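Local structure of SusD homolog (Bacteroides thetaiotaomicron, 4MRU) at residues 63-75 against 444-456. The protein probably binds glycans, perhaps mucin O-glycans, at the cell surface as a SusD-like outer membrane lipoprotein. Sequence-based numbering, arbitrary orientation.
With EDO (1,2-ethanediol), chain D; EDO (1,2-ethanediol), chain G.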
ATOM      1  N   THR A  63      13.815  16.539 -13.333  1.00 22.32           N
ATOM      2  CA  THR A  63      14.519  15.968 -14.511  1.00 22.45           C
ATOM      3  C   THR A  63      15.996  15.810 -14.267  1.00 25.14           C
ATOM      4  O   THR A  63      16.666  15.033 -14.963  1.00 27.97           O
ATOM      5  CB  THR A  63      14.302  16.827 -15.769  1.00 22.79           C
ATOM      6  OG1 THR A  63      14.732  18.185 -15.518  1.00 24.32           O
ATOM      7  CG2 THR A  63      12.835  16.799 -16.134  1.00 23.15           C
ATOM      8  N   GLY A  64      16.513  16.504 -13.265  1.00 26.33           N
ATOM      9  CA  GLY A  64      17.902  16.332 -12.875  1.00 28.54           C
ATOM     10  C   GLY A  64      18.178  15.054 -12.111  1.00 28.33           C
ATOM     11  O   GLY A  64      19.326  14.672 -11.957  1.00 30.32           O
ATOM     12  N   TRP A  65      17.149  14.368 -11.632  1.00 24.95           N
ATOM     13  CA  TRP A  65      17.366  13.132 -10.878  1.00 26.70           C
ATOM     14  C   TRP A  65      17.620  11.970 -11.853  1.00 25.74           C
ATOM     15  O   TRP A  65      16.711  11.571 -12.597  1.00 25.52           O
ATOM     16  CB  TRP A  65      16.186  12.771  -9.972  1.00 24.86           C
ATOM     17  CG  TRP A  65      15.834  13.754  -8.862  1.00 22.42           C
ATOM     18  CD1 TRP A  65      16.536  14.869  -8.500  1.00 25.84           C
ATOM     19  CD2 TRP A  65      14.737  13.665  -7.958  1.00 21.99           C
ATOM     20  NE1 TRP A  65      15.914  15.497  -7.452  1.00 23.86           N
ATOM     21  CE2 TRP A  65      14.818  14.773  -7.090  1.00 23.73           C
ATOM     22  CE3 TRP A  65      13.670  12.777  -7.805  1.00 23.25           C
ATOM     23  CZ2 TRP A  65      13.900  15.007  -6.098  1.00 22.43           C
ATOM     24  CZ3 TRP A  65      12.749  13.025  -6.816  1.00 24.02           C
ATOM     25  CH2 TRP A  65      12.859  14.143  -5.990  1.00 23.83           C
ATOM     26  N   LEU A  66      18.810  11.389 -11.772  1.00 22.74           N
ATOM     27  CA  LEU A  66      19.190  10.257 -12.650  1.00 24.00           C
ATOM     28  C   LEU A  66      19.322   8.897 -11.958  1.00 23.17           C
ATOM     29  O   LEU A  66      19.468   7.879 -12.643  1.00 22.35           O
ATOM     30  CB  LEU A  66      20.501  10.593 -13.348  1.00 25.37           C
ATOM     31  CG  LEU A  66      20.428  11.866 -14.229  1.00 29.67           C
ATOM     32  CD1 LEU A  66      21.781  12.157 -14.843  1.00 29.63           C
ATOM     33  CD2 LEU A  66      19.380  11.747 -15.304  1.00 33.16           C
ATOM     34  N   GLU A  67      19.276   8.892 -10.621  1.00 22.09           N
ATOM     35  CA  GLU A  67      19.222   7.678  -9.811  1.00 22.46           C
ATOM     36  C   GLU A  67      17.932   7.669  -9.025  1.00 23.36           C
ATOM     37  O   GLU A  67      17.879   8.119  -7.872  1.00 22.69           O
ATOM     38  CB  GLU A  67      20.424   7.606  -8.877  1.00 22.40           C
ATOM     39  CG  GLU A  67      21.748   7.659  -9.610  1.00 25.95           C
ATOM     40  CD  GLU A  67      22.921   7.620  -8.632  1.00 36.38           C
ATOM     41  OE1 GLU A  67      23.287   6.520  -8.157  1.00 44.38           O
ATOM     42  OE2 GLU A  67      23.481   8.680  -8.341  1.00 45.59           O
ATOM     43  N   LYS A  68      16.893   7.094  -9.654  1.00 24.13           N
ATOM     44  CA  LYS A  68      15.544   7.184  -9.185  1.00 18.93           C
ATOM     45  C   LYS A  68      14.921   5.825  -8.909  1.00 20.90           C
ATOM     46  O   LYS A  68      15.208   4.813  -9.562  1.00 20.29           O
ATOM     47  CB  LYS A  68      14.686   7.878 -10.233  1.00 20.63           C
ATOM     48  CG  LYS A  68      15.061   9.303 -10.549  1.00 22.19           C
ATOM     49  CD  LYS A  68      13.949  10.009 -11.340  1.00 23.55           C
ATOM     50  CE  LYS A  68      13.836   9.452 -12.755  1.00 24.20           C
ATOM     51  NZ  LYS A  68      12.845  10.203 -13.572  1.00 27.61           N
ATOM     52  N   TYR A  69      13.992   5.823  -7.958  1.00 20.23           N
ATOM     53  CA  TYR A  69      13.195   4.646  -7.717  1.00 17.77           C
ATOM     54  C   TYR A  69      12.480   4.253  -9.015  1.00 18.51           C
ATOM     55  O   TYR A  69      12.483   3.049  -9.379  1.00 16.76           O
ATOM     56  CB  TYR A  69      12.169   4.854  -6.598  1.00 19.64           C
ATOM     57  CG  TYR A  69      12.720   4.749  -5.170  1.00 18.72           C
ATOM     58  CD1 TYR A  69      13.394   5.802  -4.568  1.00 18.97           C
ATOM     59  CD2 TYR A  69      12.563   3.582  -4.444  1.00 21.96           C
ATOM     60  CE1 TYR A  69      13.870   5.700  -3.253  1.00 20.45           C
ATOM     61  CE2 TYR A  69      13.054   3.460  -3.149  1.00 22.93           C
ATOM     62  CZ  TYR A  69      13.703   4.506  -2.560  1.00 24.69           C
ATOM     63  OH  TYR A  69      14.134   4.353  -1.277  1.00 22.59           O
ATOM     64  N   SER A  70      11.917   5.226  -9.745  1.00 18.00           N
ATOM     65  CA  SER A  70      11.064   4.896 -10.932  1.00 16.93           C
ATOM     66  C   SER A  70      11.836   4.215 -12.078  1.00 17.79           C
ATOM     67  O   SER A  70      11.242   3.469 -12.878  1.00 19.69           O
ATOM     68  CB  SER A  70      10.359   6.119 -11.460  1.00 18.19           C
ATOM     69  OG  SER A  70      11.294   7.073 -11.870  1.00 21.77           O
ATOM     70  N   THR A  71      13.144   4.445 -12.131  1.00 15.79           N
ATOM     71  CA  THR A  71      14.015   3.803 -13.151  1.00 15.78           C
ATOM     72  C   THR A  71      14.832   2.625 -12.587  1.00 16.92           C
ATOM     73  O   THR A  71      15.744   2.102 -13.249  1.00 18.26           O
ATOM     74  CB  THR A  71      14.926   4.837 -13.846  1.00 16.82           C
ATOM     75  OG1 THR A  71      15.676   5.589 -12.885  1.00 18.01           O
ATOM     76  CG2 THR A  71      14.067   5.750 -14.714  1.00 19.21           C
ATOM     77  N   TYR A  72      14.474   2.216 -11.385  1.00 15.90           N
ATOM     78  CA  TYR A  72      14.984   1.014 -10.700  1.00 18.38           C
ATOM     79  C   TYR A  72      16.424   1.162 -10.205  1.00 18.72           C
ATOM     80  O   TYR A  72      17.071   0.159  -9.899  1.00 20.87           O
ATOM     81  CB  TYR A  72      14.840  -0.251 -11.586  1.00 20.03           C
ATOM     82  CG  TYR A  72      13.444  -0.559 -12.107  1.00 18.06           C
ATOM     83  CD1 TYR A  72      12.306  -0.072 -11.508  1.00 18.23           C
ATOM     84  CD2 TYR A  72      13.274  -1.375 -13.223  1.00 22.64           C
ATOM     85  CE1 TYR A  72      11.045  -0.442 -11.955  1.00 19.97           C
ATOM     86  CE2 TYR A  72      12.015  -1.691 -13.722  1.00 22.15           C
ATOM     87  CZ  TYR A  72      10.891  -1.201 -13.087  1.00 18.84           C
ATOM     88  OH  TYR A  72       9.647  -1.539 -13.561  1.00 19.04           O
ATOM     89  N   ASN A  73      16.909   2.406 -10.104  1.00 20.37           N
ATOM     90  CA  ASN A  73      18.282   2.641  -9.666  1.00 19.66           C
ATOM     91  C   ASN A  73      18.312   3.756  -8.642  1.00 19.40           C
ATOM     92  O   ASN A  73      19.093   4.684  -8.758  1.00 20.76           O
ATOM     93  CB  ASN A  73      19.218   2.916 -10.852  1.00 19.84           C
ATOM     94  CG  ASN A  73      18.965   4.245 -11.508  1.00 22.15           C
ATOM     95  OD1 ASN A  73      17.836   4.745 -11.544  1.00 20.01           O
ATOM     96  ND2 ASN A  73      20.027   4.834 -12.022  1.00 21.50           N
ATOM     97  N   PRO A  74      17.486   3.639  -7.594  1.00 19.85           N
ATOM     98  CA  PRO A  74      17.510   4.702  -6.605  1.00 20.69           C
ATOM     99  C   PRO A  74      18.918   4.923  -6.057  1.00 22.46           C
ATOM    100  O   PRO A  74      19.650   3.970  -5.812  1.00 22.60           O
ATOM    101  CB  PRO A  74      16.590   4.182  -5.505  1.00 20.63           C
ATOM    102  CG  PRO A  74      16.547   2.699  -5.657  1.00 21.30           C
ATOM    103  CD  PRO A  74      16.727   2.469  -7.137  1.00 22.03           C
ATOM    104  N   LYS A  75      19.286   6.181  -5.897  1.00 21.60           N
ATOM    105  CA  LYS A  75      20.536   6.525  -5.273  1.00 23.76           C
ATOM    106  C   LYS A  75      20.663   5.781  -3.945  1.00 26.73           C
ATOM    107  O   LYS A  75      19.694   5.679  -3.191  1.00 22.02           O
ATOM    108  CB  LYS A  75      20.591   8.000  -5.043  1.00 26.43           C
ATOM    109  CG  LYS A  75      21.913   8.480  -4.561  1.00 28.60           C
ATOM    110  CD  LYS A  75      21.900   9.983  -4.469  1.00 36.64           C
ATOM    111  CE  LYS A  75      23.302  10.444  -4.077  1.00 42.12           C
ATOM    112  NZ  LYS A  75      23.259  11.876  -3.746  1.00 42.75           N
ATOM    113  N   PRO A 444       5.216  -0.552 -18.841  1.00 18.95           N
ATOM    114  CA  PRO A 444       6.622  -0.806 -18.492  1.00 19.19           C
ATOM    115  C   PRO A 444       7.406   0.505 -18.409  1.00 21.07           C
ATOM    116  O   PRO A 444       7.053   1.477 -19.059  1.00 20.16           O
ATOM    117  CB  PRO A 444       7.118  -1.675 -19.645  1.00 18.17           C
ATOM    118  CG  PRO A 444       6.291  -1.251 -20.811  1.00 20.97           C
ATOM    119  CD  PRO A 444       4.905  -0.996 -20.208  1.00 19.90           C
ATOM    120  N   VAL A 445       8.465   0.525 -17.606  1.00 21.86           N
ATOM    121  CA  VAL A 445       9.352   1.666 -17.587  1.00 21.16           C
ATOM    122  C   VAL A 445      10.022   1.782 -18.974  1.00 22.64           C
ATOM    123  O   VAL A 445      10.166   0.793 -19.699  1.00 19.13           O
ATOM    124  CB  VAL A 445      10.439   1.613 -16.486  1.00 19.24           C
ATOM    125  CG1 VAL A 445       9.801   1.507 -15.113  1.00 18.38           C
ATOM    126  CG2 VAL A 445      11.404   0.451 -16.726  1.00 20.96           C
ATOM    127  N   VAL A 446      10.442   2.999 -19.307  1.00 21.11           N
ATOM    128  CA  VAL A 446      11.234   3.224 -20.499  1.00 21.84           C
ATOM    129  C   VAL A 446      12.729   3.013 -20.255  1.00 21.92           C
ATOM    130  O   VAL A 446      13.401   2.303 -20.988  1.00 16.15           O
ATOM    131  CB  VAL A 446      10.967   4.648 -21.018  1.00 22.26           C
ATOM    132  CG1 VAL A 446      11.809   4.898 -22.243  1.00 22.06           C
ATOM    133  CG2 VAL A 446       9.463   4.799 -21.288  1.00 18.56           C
ATOM    134  N   VAL A 447      13.233   3.671 -19.218  1.00 20.75           N
ATOM    135  CA  VAL A 447      14.603   3.596 -18.830  1.00 19.93           C
ATOM    136  C   VAL A 447      14.741   2.630 -17.655  1.00 21.73           C
ATOM    137  O   VAL A 447      14.341   2.934 -16.523  1.00 19.99           O
ATOM    138  CB  VAL A 447      15.111   4.984 -18.438  1.00 20.80           C
ATOM    139  CG1 VAL A 447      16.589   4.922 -18.100  1.00 26.58           C
ATOM    140  CG2 VAL A 447      14.912   5.986 -19.578  1.00 24.69           C
ATOM    141  N   ASN A 448      15.233   1.427 -17.949  1.00 19.18           N
ATOM    142  CA  ASN A 448      15.429   0.396 -16.921  1.00 18.33           C
ATOM    143  C   ASN A 448      16.866   0.373 -16.565  1.00 17.91           C
ATOM    144  O   ASN A 448      17.680  -0.266 -17.258  1.00 20.64           O
ATOM    145  CB  ASN A 448      14.956  -1.003 -17.384  1.00 19.30           C
ATOM    146  CG  ASN A 448      15.193  -2.048 -16.330  1.00 19.48           C
ATOM    147  OD1 ASN A 448      15.911  -1.803 -15.316  1.00 18.85           O
ATOM    148  ND2 ASN A 448      14.677  -3.259 -16.576  1.00 18.54           N
ATOM    149  N   LYS A 449      17.206   1.090 -15.496  1.00 16.76           N
ATOM    150  CA  LYS A 449      18.580   1.152 -15.025  1.00 21.71           C
ATOM    151  C   LYS A 449      18.759   0.262 -13.826  1.00 20.51           C
ATOM    152  O   LYS A 449      19.751   0.395 -13.109  1.00 20.64           O
ATOM    153  CB  LYS A 449      18.966   2.601 -14.698  1.00 23.31           C
ATOM    154  CG  LYS A 449      19.178   3.498 -15.913  1.00 26.93           C
ATOM    155  CD  LYS A 449      19.156   4.964 -15.460  1.00 33.76           C
ATOM    156  CE  LYS A 449      19.800   5.911 -16.475  1.00 41.21           C
ATOM    157  NZ  LYS A 449      19.684   7.352 -16.053  1.00 34.86           N
ATOM    158  N   GLY A 450      17.857  -0.711 -13.656  1.00 20.27           N
ATOM    159  CA  GLY A 450      17.972  -1.669 -12.558  1.00 18.80           C
ATOM    160  C   GLY A 450      19.095  -2.702 -12.678  1.00 24.74           C
ATOM    161  O   GLY A 450      19.605  -2.976 -13.769  1.00 25.88           O
ATOM    162  N   ARG A 451      19.490  -3.256 -11.524  1.00 21.98           N
ATOM    163  CA  ARG A 451      20.464  -4.322 -11.447  1.00 21.36           C
ATOM    164  C   ARG A 451      19.705  -5.614 -11.167  1.00 23.09           C
ATOM    165  O   ARG A 451      19.087  -5.751 -10.098  1.00 22.54           O
ATOM    166  CB  ARG A 451      21.477  -4.048 -10.330  1.00 25.57           C
ATOM    167  CG  ARG A 451      22.711  -4.915 -10.504  1.00 40.96           C
ATOM    168  CD  ARG A 451      23.151  -5.626  -9.250  1.00 66.28           C
ATOM    169  NE  ARG A 451      24.118  -6.670  -9.608  1.00 79.29           N
ATOM    170  CZ  ARG A 451      25.416  -6.464  -9.837  1.00 61.63           C
ATOM    171  NH1 ARG A 451      25.955  -5.253  -9.719  1.00 57.41           N
ATOM    172  NH2 ARG A 451      26.187  -7.487 -10.156  1.00 63.93           N
ATOM    173  N   ASN A 452      19.684  -6.520 -12.147  1.00 20.38           N
ATOM    174  CA  ASN A 452      18.881  -7.758 -12.123  1.00 20.33           C
ATOM    175  C   ASN A 452      17.371  -7.526 -11.964  1.00 21.70           C
ATOM    176  O   ASN A 452      16.680  -8.414 -11.461  1.00 21.86           O
ATOM    177  CB  ASN A 452      19.348  -8.714 -11.034  1.00 21.66           C
ATOM    178  CG  ASN A 452      20.779  -9.135 -11.224  1.00 23.08           C
ATOM    179  OD1 ASN A 452      21.689  -8.549 -10.649  1.00 27.85           O
ATOM    180  ND2 ASN A 452      20.985 -10.102 -12.084  1.00 26.69           N
ATOM    181  N   VAL A 453      16.867  -6.400 -12.485  1.00 18.03           N
ATOM    182  CA  VAL A 453      15.449  -6.092 -12.524  1.00 18.12           C
ATOM    183  C   VAL A 453      14.979  -6.117 -13.975  1.00 20.90           C
ATOM    184  O   VAL A 453      15.566  -5.443 -14.849  1.00 19.10           O
ATOM    185  CB  VAL A 453      15.152  -4.707 -11.926  1.00 23.01           C
ATOM    186  CG1 VAL A 453      13.642  -4.462 -11.858  1.00 23.28           C
ATOM    187  CG2 VAL A 453      15.800  -4.562 -10.555  1.00 22.34           C
ATOM    188  N   SER A 454      13.937  -6.896 -14.240  1.00 21.47           N
ATOM    189  CA  SER A 454      13.422  -7.038 -15.605  1.00 24.09           C
ATOM    190  C   SER A 454      12.370  -5.978 -15.907  1.00 19.81           C
ATOM    191  O   SER A 454      11.527  -5.601 -15.056  1.00 22.53           O
ATOM    192  CB  SER A 454      12.830  -8.442 -15.846  1.00 25.30           C
ATOM    193  OG  SER A 454      11.477  -8.480 -15.405  1.00 35.52           O
ATOM    194  N   THR A 455      12.368  -5.492 -17.139  1.00 20.24           N
ATOM    195  CA  THR A 455      11.317  -4.540 -17.512  1.00 17.88           C
ATOM    196  C   THR A 455       9.905  -5.179 -17.502  1.00 18.29           C
ATOM    197  O   THR A 455       8.915  -4.534 -17.156  1.00 22.85           O
ATOM    198  CB  THR A 455      11.615  -3.956 -18.879  1.00 19.27           C
ATOM    199  OG1 THR A 455      12.852  -3.246 -18.814  1.00 19.30           O
ATOM    200  CG2 THR A 455      10.467  -3.002 -19.340  1.00 20.49           C
ATOM    201  N   GLU A 456       9.836  -6.439 -17.885  1.00 20.15           N
ATOM    202  CA  GLU A 456       8.571  -7.148 -18.024  1.00 24.03           C
ATOM    203  C   GLU A 456       7.924  -7.445 -16.653  1.00 23.09           C
ATOM    204  O   GLU A 456       6.710  -7.498 -16.547  1.00 22.95           O
ATOM    205  CB  GLU A 456       8.772  -8.453 -18.807  1.00 26.28           C
ATOM    206  CG  GLU A 456       9.349  -8.312 -20.238  1.00 35.88           C
ATOM    207  CD  GLU A 456      10.879  -8.104 -20.358  1.00 39.64           C
ATOM    208  OE1 GLU A 456      11.609  -8.118 -19.332  1.00 38.79           O
ATOM    209  OE2 GLU A 456      11.369  -7.881 -21.496  1.00 34.63           O
TER
HETATM  210  C1  EDO D 602      16.577  -7.626 -18.367  1.00 35.58           C
HETATM  211  O1  EDO D 602      16.091  -8.519 -19.394  1.00 33.90           O
HETATM  212  C2  EDO D 602      15.886  -6.251 -18.364  1.00 30.94           C
HETATM  213  O2  EDO D 602      14.471  -6.238 -18.718  1.00 23.81           O
HETATM  214  C1  EDO G 605       5.851  -1.328 -13.921  1.00 50.05           C
HETATM  215  O1  EDO G 605       5.169  -1.301 -12.669  1.00 44.21           O
HETATM  216  C2  EDO G 605       6.925  -0.251 -13.949  1.00 48.71           C
HETATM  217  O2  EDO G 605       7.748  -0.293 -12.758  1.00 32.44           O
HETATM  218  O   HOH W   1      17.020   7.667 -14.035  1.00 24.25           O
HETATM  219  O   HOH W   2      21.928   7.017 -14.130  1.00 41.14           O
HETATM  220  O   HOH W   3      18.605  -1.973  -9.034  1.00 20.02           O
HETATM  221  O   HOH W   4       8.802  -1.845 -16.125  1.00 20.68           O
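Tyr-72 drives its ring into a pocket made by Val-445, Asn-448 and Val-453, a clear case of one irregular loop wrapping an aromatic side chain of another. CG1 of Val-453 lies 3.4 Å from Tyr-72 CD2, and CG1 of Val-445, on the opposite side of the ring plane, 3.6 Å from CZ. Asn-448 presents OD1 to the ring edge, its amide plane turned 86° from the ring. That oxygen also closes an Asx turn, accepting from Gly-450 N at 2.8 Å, while ND2 of the same amide donates to Val-453 O and Thr-455 OG1, which fixes its rotation. In this SusD-like, largely helical fold the contact joins the loop leading to helix 81-100 with the one following helix 427-437; in the former a type I beta turn from Tyr-69 to Tyr-72 delivers the ring. A single backbone hydrogen bond crosses the contact, from Lys-449 N to Thr-71 O, 2.9 Å. Toward solvent the packing gives way to water: NZ of Lys-449 makes a weak bond to Leu-66 O, 3.5 Å, supplemented by a water that joins the same two atoms, while Asn-299 is its firmer partner. Asn-73 runs across the extended lysine chain, its ND2 beside CD, and its OD1 receives Lys-68 N and Thr-71 OG1 from opposite faces; an alanine here would probably leave both donors without their acceptor. At the phenol end, one water links Tyr-72 OH with Val-445 N and Thr-455 O.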